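Local coordinates for geranyltranstransferase (Marinomonas sp. MED121, PDB 4F62), which probably catalyses chain elongation in isoprenoid biosynthesis, joining isopentenyl diphosphate to an allylic diphosphate as farnesyl-diphosphate synthases do, at residues Lys46-Val60 with Phe276-Ile290. Sequence-based numbering, arbitrary orientation.
Sequences KRIRPMLTYASAQLV and FGDKSQPLTDLANYI
Two antiparallel helices of the all-helical isoprenoid synthase fold meet where Leu-283 of helix 281-290 packs as a knob into a hole on helix 48-60 formed by Leu-52, Ala-55, Ser-56 and Leu-59. The axes approach to 8.9 Å at 151°, and Ala-55 suits the spot because its lone methyl lets the backbones close in: Ala-55 CB lies 3.7 Å from Leu-283 CD2 and also touches Pro-282 and Leu-286. Ser-56 lines the hole without leaving its hydroxyl unpaired, since OG donates to Leu-52 O (2.9 Å). At one end Leu-59 lies over the Phe-276 ring. Its CG stands anti to the backbone N (chi1 -173°), which directs the side chain across the ring. Leu-59 CD2 sits over the centre in a CH-pi contact, 3.9 Å from the Phe-276 centroid, while CD1 presses on Phe-276 CB. Were Phe-276 replaced by an alanine, Leu-59 CD2 would probably lose its aromatic platform and a gap open at the C-terminal end of helix 48-60. At the other end Ile-48 splits its branches: CD1 meets the edge of the Tyr-289 ring, 3.4 Å from CE2, and CG2 packs on Ile-290 CD1. The flexible thioether of Met-51 brings CE against both Leu-286 CD2 and Tyr-289 CE2, and Tyr-289 OH reaches the aliphatic part of Lys-46. Helix 170-194 flanks Leu-52 and Ser-56, and helix 5-23 touches Met-51. The join thus rests on apolar shape-matching, with the Ser-56 hydroxyl turned back onto its own helix, so its hold comes from close fit and burial rather than from directional bonds.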
loop_
_atom_site.group_PDB
_atom_site.type_symbol
_atom_site.label_atom_id
_atom_site.label_comp_id
_atom_site.label_asym_id
_atom_site.label_seq_id
_atom_site.Cartn_x
_atom_site.Cartn_y
_atom_site.Cartn_z
ATOM N N LYS A 46 19.668 9.584 -2.795
ATOM C CA LYS A 46 19.945 10.337 -4.027
ATOM C C LYS A 46 18.769 10.496 -5.017
ATOM O O LYS A 46 18.917 11.146 -6.062
ATOM C CB LYS A 46 21.178 9.768 -4.739
ATOM C CG LYS A 46 22.483 9.957 -3.960
ATOM C CD LYS A 46 22.657 11.416 -3.514
ATOM C CE LYS A 46 24.028 11.674 -2.893
ATOM N NZ LYS A 46 25.117 11.751 -3.914
ATOM N N ARG A 47 17.612 9.928 -4.677
ATOM C CA ARG A 47 16.391 10.055 -5.493
ATOM C C ARG A 47 16.534 9.527 -6.929
ATOM O O ARG A 47 15.990 10.115 -7.878
ATOM C CB ARG A 47 15.917 11.516 -5.551
ATOM C CG ARG A 47 15.876 12.223 -4.225
ATOM C CD ARG A 47 15.041 11.448 -3.232
ATOM N NE ARG A 47 14.660 12.298 -2.107
ATOM C CZ ARG A 47 14.303 11.852 -0.907
ATOM N NH1 ARG A 47 14.287 10.548 -0.655
ATOM N NH2 ARG A 47 13.969 12.713 0.046
ATOM N N ILE A 48 17.272 8.433 -7.085
ATOM C CA ILE A 48 17.473 7.810 -8.389
ATOM C C ILE A 48 16.146 7.535 -9.087
ATOM O O ILE A 48 15.976 7.814 -10.277
ATOM C CB ILE A 48 18.172 6.463 -8.231
ATOM C CG1 ILE A 48 19.568 6.659 -7.647
ATOM C CG2 ILE A 48 18.221 5.742 -9.552
ATOM C CD1 ILE A 48 20.423 7.542 -8.456
ATOM N N ARG A 49 15.195 6.987 -8.344
ATOM C CA ARG A 49 13.913 6.643 -8.953
ATOM C C ARG A 49 13.097 7.873 -9.373
ATOM O O ARG A 49 12.577 7.920 -10.492
ATOM C CB ARG A 49 13.137 5.652 -8.066
ATOM C CG ARG A 49 13.868 4.293 -8.002
ATOM C CD ARG A 49 13.487 3.435 -6.791
ATOM N NE ARG A 49 14.432 2.320 -6.617
ATOM C CZ ARG A 49 15.664 2.442 -6.123
ATOM N NH1 ARG A 49 16.118 3.635 -5.748
ATOM N NH2 ARG A 49 16.442 1.372 -6.001
ATOM N N PRO A 50 12.977 8.877 -8.488
ATOM C CA PRO A 50 12.429 10.132 -9.029
ATOM C C PRO A 50 13.181 10.678 -10.257
ATOM O O PRO A 50 12.520 11.062 -11.228
ATOM C CB PRO A 50 12.544 11.093 -7.844
ATOM C CG PRO A 50 12.254 10.190 -6.660
ATOM C CD PRO A 50 12.983 8.878 -7.012
ATOM N N MET A 51 14.510 10.708 -10.235
ATOM C CA MET A 51 15.252 11.212 -11.392
ATOM C C MET A 51 14.891 10.482 -12.692
ATOM O O MET A 51 14.663 11.116 -13.717
ATOM C CB MET A 51 16.768 11.177 -11.140
ATOM C CG MET A 51 17.199 12.147 -10.049
ATOM S SD MET A 51 18.982 12.408 -9.917
ATOM C CE MET A 51 19.494 10.794 -9.350
ATOM N N LEU A 52 14.826 9.153 -12.646
ATOM C CA LEU A 52 14.422 8.369 -13.811
ATOM C C LEU A 52 13.009 8.723 -14.257
ATOM O O LEU A 52 12.730 8.790 -15.452
ATOM C CB LEU A 52 14.461 6.871 -13.490
ATOM C CG LEU A 52 15.849 6.240 -13.373
ATOM C CD1 LEU A 52 15.706 4.827 -12.814
ATOM C CD2 LEU A 52 16.558 6.224 -14.733
ATOM N N THR A 53 12.111 8.930 -13.297
ATOM C CA THR A 53 10.719 9.252 -13.609
ATOM C C THR A 53 10.616 10.576 -14.359
ATOM O O THR A 53 9.954 10.674 -15.403
ATOM C CB THR A 53 9.871 9.319 -12.330
ATOM O OG1 THR A 53 10.091 8.124 -11.568
ATOM C CG2 THR A 53 8.367 9.440 -12.661
ATOM N N TYR A 54 11.281 11.602 -13.839
ATOM C CA TYR A 54 11.222 12.906 -14.485
ATOM C C TYR A 54 11.920 12.862 -15.839
ATOM O O TYR A 54 11.487 13.537 -16.777
ATOM C CB TYR A 54 11.866 13.982 -13.612
ATOM C CG TYR A 54 11.074 14.338 -12.376
ATOM C CD1 TYR A 54 9.820 14.939 -12.475
ATOM C CD2 TYR A 54 11.589 14.102 -11.105
ATOM C CE1 TYR A 54 9.089 15.279 -11.336
ATOM C CE2 TYR A 54 10.867 14.443 -9.958
ATOM C CZ TYR A 54 9.626 15.033 -10.077
ATOM O OH TYR A 54 8.925 15.373 -8.942
ATOM N N ALA A 55 13.010 12.089 -15.930
ATOM C CA ALA A 55 13.792 12.003 -17.178
ATOM C C ALA A 55 12.979 11.352 -18.290
ATOM O O ALA A 55 13.048 11.758 -19.447
ATOM C CB ALA A 55 15.101 11.219 -16.960
ATOM N N SER A 56 12.206 10.333 -17.936
ATOM C CA SER A 56 11.389 9.631 -18.921
ATOM C C SER A 56 10.227 10.497 -19.389
ATOM O O SER A 56 9.910 10.522 -20.578
ATOM C CB SER A 56 10.856 8.324 -18.341
ATOM O OG SER A 56 11.947 7.519 -17.948
ATOM N N ALA A 57 9.591 11.203 -18.456
ATOM C CA ALA A 57 8.529 12.143 -18.822
ATOM C C ALA A 57 9.054 13.170 -19.822
ATOM O O ALA A 57 8.394 13.483 -20.811
ATOM C CB ALA A 57 7.967 12.845 -17.591
ATOM N N GLN A 58 10.252 13.688 -19.562
ATOM C CA GLN A 58 10.868 14.681 -20.436
ATOM C C GLN A 58 11.177 14.121 -21.811
ATOM O O GLN A 58 11.031 14.806 -22.819
ATOM C CB GLN A 58 12.156 15.194 -19.813
ATOM C CG GLN A 58 11.942 16.274 -18.809
ATOM C CD GLN A 58 13.130 17.189 -18.732
ATOM O OE1 GLN A 58 14.259 16.780 -19.024
ATOM N NE2 GLN A 58 12.887 18.443 -18.364
ATOM N N LEU A 59 11.614 12.872 -21.842
ATOM C CA LEU A 59 11.879 12.191 -23.098
ATOM C C LEU A 59 10.679 12.256 -24.041
ATOM O O LEU A 59 10.819 12.664 -25.195
ATOM C CB LEU A 59 12.240 10.736 -22.834
ATOM C CG LEU A 59 12.696 9.947 -24.056
ATOM C CD1 LEU A 59 14.075 10.417 -24.462
ATOM C CD2 LEU A 59 12.704 8.471 -23.764
ATOM N N VAL A 60 9.494 11.892 -23.545
ATOM C CA VAL A 60 8.346 11.684 -24.430
ATOM C C VAL A 60 7.305 12.808 -24.441
ATOM O O VAL A 60 6.439 12.857 -25.320
ATOM C CB VAL A 60 7.643 10.347 -24.135
ATOM C CG1 VAL A 60 8.632 9.193 -24.254
ATOM C CG2 VAL A 60 7.028 10.384 -22.752
ATOM N N PHE A 276 16.263 9.305 -29.842
ATOM C CA PHE A 276 15.432 10.373 -29.284
ATOM C C PHE A 276 16.109 11.743 -29.326
ATOM O O PHE A 276 15.449 12.773 -29.228
ATOM C CB PHE A 276 15.040 10.046 -27.848
ATOM C CG PHE A 276 13.981 8.986 -27.725
ATOM C CD1 PHE A 276 14.319 7.642 -27.706
ATOM C CD2 PHE A 276 12.643 9.339 -27.603
ATOM C CE1 PHE A 276 13.347 6.666 -27.580
ATOM C CE2 PHE A 276 11.660 8.369 -27.476
ATOM C CZ PHE A 276 12.014 7.028 -27.465
ATOM N N GLY A 277 17.428 11.752 -29.459
ATOM C CA GLY A 277 18.157 13.006 -29.536
ATOM C C GLY A 277 18.403 13.647 -28.182
ATOM O O GLY A 277 18.455 12.955 -27.159
ATOM N N ASP A 278 18.549 14.971 -28.184
ATOM C CA ASP A 278 18.909 15.741 -26.991
ATOM C C ASP A 278 18.063 15.419 -25.752
ATOM O O ASP A 278 18.572 15.427 -24.631
ATOM C CB ASP A 278 18.835 17.243 -27.296
ATOM C CG ASP A 278 19.934 17.705 -28.243
ATOM O OD1 ASP A 278 20.623 16.843 -28.838
ATOM O OD2 ASP A 278 20.099 18.939 -28.394
ATOM N N LYS A 279 16.782 15.132 -25.962
ATOM C CA LYS A 279 15.861 14.830 -24.869
ATOM C C LYS A 279 16.267 13.599 -24.074
ATOM O O LYS A 279 15.780 13.391 -22.969
ATOM C CB LYS A 279 14.439 14.614 -25.401
ATOM C CG LYS A 279 13.848 15.806 -26.124
ATOM C CD LYS A 279 12.495 15.452 -26.729
ATOM C CE LYS A 279 11.828 16.671 -27.361
ATOM N NZ LYS A 279 11.461 17.703 -26.345
ATOM N N SER A 280 17.138 12.776 -24.647
ATOM C CA SER A 280 17.513 11.515 -24.023
ATOM C C SER A 280 18.751 11.684 -23.157
ATOM O O SER A 280 19.196 10.736 -22.515
ATOM C CB SER A 280 17.782 10.449 -25.088
ATOM O OG SER A 280 19.040 10.657 -25.714
ATOM N N GLN A 281 19.322 12.886 -23.153
ATOM C CA GLN A 281 20.570 13.102 -22.414
ATOM C C GLN A 281 20.507 12.754 -20.908
ATOM O O GLN A 281 21.422 12.105 -20.398
ATOM C CB GLN A 281 21.129 14.514 -22.642
ATOM C CG GLN A 281 22.622 14.604 -22.359
ATOM C CD GLN A 281 23.448 13.615 -23.188
ATOM O OE1 GLN A 281 23.255 13.489 -24.399
ATOM N NE2 GLN A 281 24.368 12.907 -22.530
ATOM N N PRO A 282 19.434 13.180 -20.200
ATOM C CA PRO A 282 19.323 12.812 -18.785
ATOM C C PRO A 282 19.332 11.299 -18.571
ATOM O O PRO A 282 20.046 10.811 -17.689
ATOM C CB PRO A 282 17.965 13.400 -18.390
ATOM C CG PRO A 282 17.868 14.640 -19.232
ATOM C CD PRO A 282 18.446 14.222 -20.562
ATOM N N LEU A 283 18.559 10.567 -19.368
ATOM C CA LEU A 283 18.534 9.111 -19.259
ATOM C C LEU A 283 19.893 8.516 -19.612
ATOM O O LEU A 283 20.302 7.505 -19.049
ATOM C CB LEU A 283 17.438 8.509 -20.143
ATOM C CG LEU A 283 15.998 8.577 -19.637
ATOM C CD1 LEU A 283 15.046 7.960 -20.659
ATOM C CD2 LEU A 283 15.878 7.862 -18.306
ATOM N N THR A 284 20.602 9.143 -20.537
ATOM C CA THR A 284 21.933 8.666 -20.866
ATOM C C THR A 284 22.874 8.945 -19.697
ATOM O O THR A 284 23.607 8.051 -19.248
ATOM C CB THR A 284 22.452 9.336 -22.140
ATOM O OG1 THR A 284 21.554 9.041 -23.221
ATOM C CG2 THR A 284 23.855 8.835 -22.475
ATOM N N ASP A 285 22.846 10.180 -19.197
ATOM C CA ASP A 285 23.674 10.556 -18.051
ATOM C C ASP A 285 23.358 9.694 -16.826
ATOM O O ASP A 285 24.269 9.234 -16.136
ATOM C CB ASP A 285 23.495 12.035 -17.705
ATOM C CG ASP A 285 24.043 12.956 -18.772
ATOM O OD1 ASP A 285 24.837 12.492 -19.613
ATOM O OD2 ASP A 285 23.684 14.151 -18.756
ATOM N N LEU A 286 22.070 9.478 -16.566
ATOM C CA LEU A 286 21.621 8.654 -15.432
ATOM C C LEU A 286 22.068 7.206 -15.540
ATOM O O LEU A 286 22.242 6.527 -14.523
ATOM C CB LEU A 286 20.093 8.680 -15.278
ATOM C CG LEU A 286 19.489 9.918 -14.604
ATOM C CD1 LEU A 286 17.968 9.871 -14.644
ATOM C CD2 LEU A 286 19.974 10.019 -13.167
ATOM N N ALA A 287 22.229 6.721 -16.767
ATOM C CA ALA A 287 22.685 5.350 -16.964
ATOM C C ALA A 287 24.080 5.211 -16.352
ATOM O O ALA A 287 24.327 4.320 -15.528
ATOM C CB ALA A 287 22.708 4.991 -18.440
ATOM N N ASN A 288 24.977 6.111 -16.740
ATOM C CA ASN A 288 26.353 6.081 -16.244
ATOM C C ASN A 288 26.439 6.269 -14.725
ATOM O O ASN A 288 27.172 5.551 -14.044
ATOM C CB ASN A 288 27.212 7.118 -16.975
ATOM C CG ASN A 288 26.887 7.196 -18.465
ATOM O OD1 ASN A 288 26.198 6.325 -19.007
ATOM N ND2 ASN A 288 27.372 8.249 -19.130
ATOM N N TYR A 289 25.679 7.227 -14.198
ATOM C CA TYR A 289 25.666 7.505 -12.760
ATOM C C TYR A 289 25.187 6.316 -11.906
ATOM O O TYR A 289 25.853 5.931 -10.938
ATOM C CB TYR A 289 24.797 8.729 -12.475
ATOM C CG TYR A 289 24.630 9.054 -11.007
ATOM C CD1 TYR A 289 25.716 9.455 -10.235
ATOM C CD2 TYR A 289 23.382 8.987 -10.399
ATOM C CE1 TYR A 289 25.564 9.766 -8.890
ATOM C CE2 TYR A 289 23.219 9.299 -9.061
ATOM C CZ TYR A 289 24.312 9.686 -8.309
ATOM O OH TYR A 289 24.148 9.993 -6.976
ATOM N N ILE A 290 24.031 5.752 -12.261
ATOM C CA ILE A 290 23.446 4.620 -11.529
ATOM C C ILE A 290 24.356 3.398 -11.594
ATOM O O ILE A 290 24.682 2.786 -10.564
ATOM C CB ILE A 290 22.049 4.235 -12.071
ATOM C CG1 ILE A 290 21.046 5.365 -11.811
ATOM C CG2 ILE A 290 21.559 2.951 -11.422
ATOM C CD1 ILE A 290 19.800 5.311 -12.702
#